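Local coordinates for protein alginate lyase (Aplysia kurodai, PDB 5GMT) that cleaves alginate as a family 14 polysaccharide lyase, with specificity for polymannuronate, at residues H199-G204 and H228-N233. Numbering follows the deposited sequence.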
ATOM      1  N   HIS A 199       7.837  -9.714   6.356  1.00  4.12           N
ATOM      2  CA  HIS A 199       8.546 -10.989   6.292  1.00  6.89           C
ATOM      3  C   HIS A 199       7.501 -12.068   6.071  1.00  7.56           C
ATOM      4  O   HIS A 199       6.637 -12.281   6.924  1.00  5.48           O
ATOM      5  CB  HIS A 199       9.353 -11.250   7.574  1.00  7.51           C
ATOM      6  CG  HIS A 199      10.498 -10.304   7.763  1.00  9.52           C
ATOM      7  ND1 HIS A 199      11.798 -10.732   7.913  1.00  9.75           N
ATOM      8  CD2 HIS A 199      10.540  -8.950   7.790  1.00 10.01           C
ATOM      9  CE1 HIS A 199      12.592  -9.683   8.031  1.00 11.08           C
ATOM     10  NE2 HIS A 199      11.853  -8.589   7.969  1.00  9.39           N
ATOM     11  N   ILE A 200       7.552 -12.737   4.922  1.00  6.71           N
ATOM     12  CA  ILE A 200       6.493 -13.682   4.616  1.00  8.20           C
ATOM     13  C   ILE A 200       6.742 -14.956   5.401  1.00  7.85           C
ATOM     14  O   ILE A 200       7.852 -15.199   5.877  1.00 10.81           O
ATOM     15  CB  ILE A 200       6.372 -13.971   3.093  1.00  8.22           C
ATOM     16  CG1 ILE A 200       7.660 -14.564   2.520  1.00  8.75           C
ATOM     17  CG2 ILE A 200       5.996 -12.703   2.335  1.00 10.96           C
ATOM     18  CD1 ILE A 200       7.550 -14.802   0.997  1.00 10.91           C
ATOM     19  N   ASN A 201       5.694 -15.747   5.572  1.00  8.67           N
ATOM     20  CA  ASN A 201       5.763 -16.938   6.411  1.00  8.09           C
ATOM     21  C   ASN A 201       6.606 -18.066   5.844  1.00 10.76           C
ATOM     22  O   ASN A 201       6.774 -18.205   4.629  1.00  9.54           O
ATOM     23  CB  ASN A 201       4.357 -17.471   6.668  1.00  6.81           C
ATOM     24  CG  ASN A 201       3.651 -17.872   5.382  1.00  8.55           C
ATOM     25  OD1 ASN A 201       3.318 -17.016   4.558  1.00  8.55           O
ATOM     26  ND2 ASN A 201       3.413 -19.184   5.204  1.00  9.25           N
ATOM     27  N   THR A 202       7.132 -18.876   6.750  1.00  9.17           N
ATOM     28  CA  THR A 202       7.577 -20.217   6.391  1.00  9.09           C
ATOM     29  C   THR A 202       6.371 -20.974   5.868  1.00  8.26           C
ATOM     30  O   THR A 202       5.309 -20.939   6.487  1.00  9.02           O
ATOM     31  CB  THR A 202       8.147 -20.954   7.599  1.00  9.45           C
ATOM     32  OG1 THR A 202       9.106 -20.108   8.251  1.00  9.83           O
ATOM     33  CG2 THR A 202       8.809 -22.266   7.169  1.00  8.52           C
ATOM     34  N   VAL A 203       6.513 -21.640   4.727  1.00 13.14           N
ATOM     35  CA  VAL A 203       5.408 -22.436   4.218  1.00 11.57           C
ATOM     36  C   VAL A 203       5.087 -23.503   5.255  1.00 10.93           C
ATOM     37  O   VAL A 203       5.985 -24.146   5.793  1.00 16.69           O
ATOM     38  CB  VAL A 203       5.745 -23.048   2.834  1.00 15.28           C
ATOM     39  CG1 VAL A 203       4.658 -24.012   2.379  1.00 12.76           C
ATOM     40  CG2 VAL A 203       5.908 -21.933   1.825  1.00 13.72           C
ATOM     41  N   GLY A 204       3.808 -23.636   5.585  1.00 10.84           N
ATOM     42  CA  GLY A 204       3.370 -24.578   6.594  1.00 11.94           C
ATOM     43  C   GLY A 204       3.188 -23.919   7.943  1.00 14.41           C
ATOM     44  O   GLY A 204       2.705 -24.543   8.881  1.00 14.24           O
ATOM     45  N   HIS A 228       2.171 -13.365  13.372  1.00  5.86           N
ATOM     46  CA  HIS A 228       1.463 -14.622  13.174  1.00  7.92           C
ATOM     47  C   HIS A 228       0.538 -14.590  11.962  1.00  8.39           C
ATOM     48  O   HIS A 228      -0.650 -14.935  12.053  1.00  7.69           O
ATOM     49  CB  HIS A 228       0.701 -14.973  14.443  1.00  8.60           C
ATOM     50  CG  HIS A 228       1.594 -15.116  15.637  1.00  9.35           C
ATOM     51  ND1 HIS A 228       1.215 -14.742  16.906  1.00  9.38           N
ATOM     52  CD2 HIS A 228       2.873 -15.560  15.743  1.00 10.28           C
ATOM     53  CE1 HIS A 228       2.212 -14.968  17.749  1.00  9.28           C
ATOM     54  NE2 HIS A 228       3.227 -15.466  17.070  1.00  7.12           N
ATOM     55  N   LEU A 229       1.107 -14.186  10.826  1.00  7.24           N
ATOM     56  CA  LEU A 229       0.396 -14.133   9.554  1.00  8.94           C
ATOM     57  C   LEU A 229       0.838 -15.211   8.584  1.00  7.92           C
ATOM     58  O   LEU A 229       1.999 -15.620   8.581  1.00  8.35           O
ATOM     59  CB  LEU A 229       0.615 -12.783   8.872  1.00  6.32           C
ATOM     60  CG  LEU A 229       0.136 -11.550   9.628  1.00  6.29           C
ATOM     61  CD1 LEU A 229       0.326 -10.323   8.730  1.00  9.25           C
ATOM     62  CD2 LEU A 229      -1.314 -11.688  10.089  1.00  8.67           C
ATOM     63  N   ARG A 230      -0.098 -15.653   7.753  1.00  6.15           N
ATOM     64  CA  ARG A 230       0.217 -16.496   6.612  1.00  5.58           C
ATOM     65  C   ARG A 230      -0.016 -15.699   5.329  1.00  6.88           C
ATOM     66  O   ARG A 230      -1.118 -15.176   5.121  1.00  8.96           O
ATOM     67  CB  ARG A 230      -0.651 -17.761   6.622  1.00  8.17           C
ATOM     68  CG  ARG A 230      -0.564 -18.545   5.342  1.00 10.67           C
ATOM     69  CD  ARG A 230      -1.187 -19.907   5.491  1.00 20.56           C
ATOM     70  NE  ARG A 230      -0.344 -20.794   6.275  1.00 19.72           N
ATOM     71  CZ  ARG A 230      -0.763 -21.518   7.309  1.00 18.29           C
ATOM     72  NH1 ARG A 230      -2.024 -21.472   7.695  1.00 22.89           N
ATOM     73  NH2 ARG A 230       0.086 -22.305   7.950  1.00 16.23           N
ATOM     74  N   MET A 231       1.019 -15.578   4.495  1.00  7.23           N
ATOM     75  CA  MET A 231       0.903 -14.886   3.215  1.00  8.36           C
ATOM     76  C   MET A 231       0.856 -15.869   2.051  1.00  7.62           C
ATOM     77  O   MET A 231       0.305 -15.571   0.991  1.00  5.80           O
ATOM     78  CB  MET A 231       2.072 -13.919   3.000  1.00  8.56           C
ATOM     79  CG  MET A 231       2.064 -12.699   3.905  1.00 10.36           C
ATOM     80  SD  MET A 231       2.712 -13.105   5.534  1.00  8.44           S
ATOM     81  CE  MET A 231       3.243 -11.468   6.082  1.00  9.36           C
ATOM     82  N   ARG A 232       1.456 -17.038   2.243  1.00 10.16           N
ATOM     83  CA  ARG A 232       1.584 -17.983   1.139  1.00  8.55           C
ATOM     84  C   ARG A 232       1.443 -19.429   1.621  1.00 11.82           C
ATOM     85  O   ARG A 232       1.704 -19.734   2.789  1.00  8.05           O
ATOM     86  CB  ARG A 232       2.927 -17.787   0.447  1.00  8.78           C
ATOM     87  CG  ARG A 232       4.089 -17.932   1.410  1.00  9.56           C
ATOM     88  CD  ARG A 232       5.439 -17.911   0.723  1.00  9.50           C
ATOM     89  NE  ARG A 232       6.505 -18.161   1.688  1.00  8.65           N
ATOM     90  CZ  ARG A 232       7.755 -18.458   1.360  1.00 11.24           C
ATOM     91  NH1 ARG A 232       8.109 -18.557   0.085  1.00  9.61           N
ATOM     92  NH2 ARG A 232       8.650 -18.679   2.316  1.00 10.48           N
ATOM     93  N   ASN A 233       1.026 -20.312   0.717  1.00 11.44           N
ATOM     94  CA  ASN A 233       0.930 -21.740   1.043  1.00 12.34           C
ATOM     95  C   ASN A 233       1.869 -22.585   0.212  1.00 15.93           C
ATOM     96  O   ASN A 233       1.900 -23.809   0.346  1.00 14.24           O
ATOM     97  CB  ASN A 233      -0.501 -22.252   0.871  1.00 11.30           C
ATOM     98  CG  ASN A 233      -1.398 -21.849   2.019  1.00 14.55           C
ATOM     99  OD1 ASN A 233      -1.194 -22.276   3.160  1.00 19.13           O
ATOM    100  ND2 ASN A 233      -2.398 -21.029   1.729  1.00 13.42           N
TER
HETATM  101  O   HOH W   1       0.820 -23.613   4.475  1.00 21.01           O
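Side chains bonding to main chain, from both directions, join N201 and R232 across two loops at one end of the sheet that contains strands 191-199, 208-216 and 222-229: residues 199-204 leave the first of these strands, and residues 228-233 run on from the last. The example illustrates how one amide can clamp a neighbouring loop. N201 OD1 accepts two backbone amides, M231 N at 2.7 Å from above its carbonyl plane and R232 N at 3.0 Å in that plane, on a lone pair. From the other branch of the same amide, ND2 reaches R232 O at 3.0 Å along a nearly straight bond (N-H...O 165°), and also donates to T202 O in its own loop. With CG held between the backbone N and the carbonyl carbon (chi1 61°), the amide lies against the 230-232 backbone. Replacing N201 by alanine would remove the amide and is likely to leave M231 N and R232 N without their shared acceptor and R232 O without the ND2 donor. These loops extend the concanavalin-type fold of the family, in which antiparallel sheets pack together; strand 208-216 pairs with both strands they continue. R232 returns the grip: extended from CG to NE, it offers NE and NH2 edge-on to N201 O, which lies in the guanidinium plane, 3.0 Å from NE. I200 CD1 lies over one guanidinium face, 3.6 Å from NE, and V203 CG2 over the opposite one, both offset toward its edge. NH1 is hydrogen-bonded to H237 O. On the strand 191-199 side, M231 bends at chi2 (80°), bringing SD alongside I200 CA and CE to 3.6 Å from H199 O, while F137 of strand 136-143 touches both I200 and M231. Further along the loop, V203 CG1 lies 3.4 Å from N233 O.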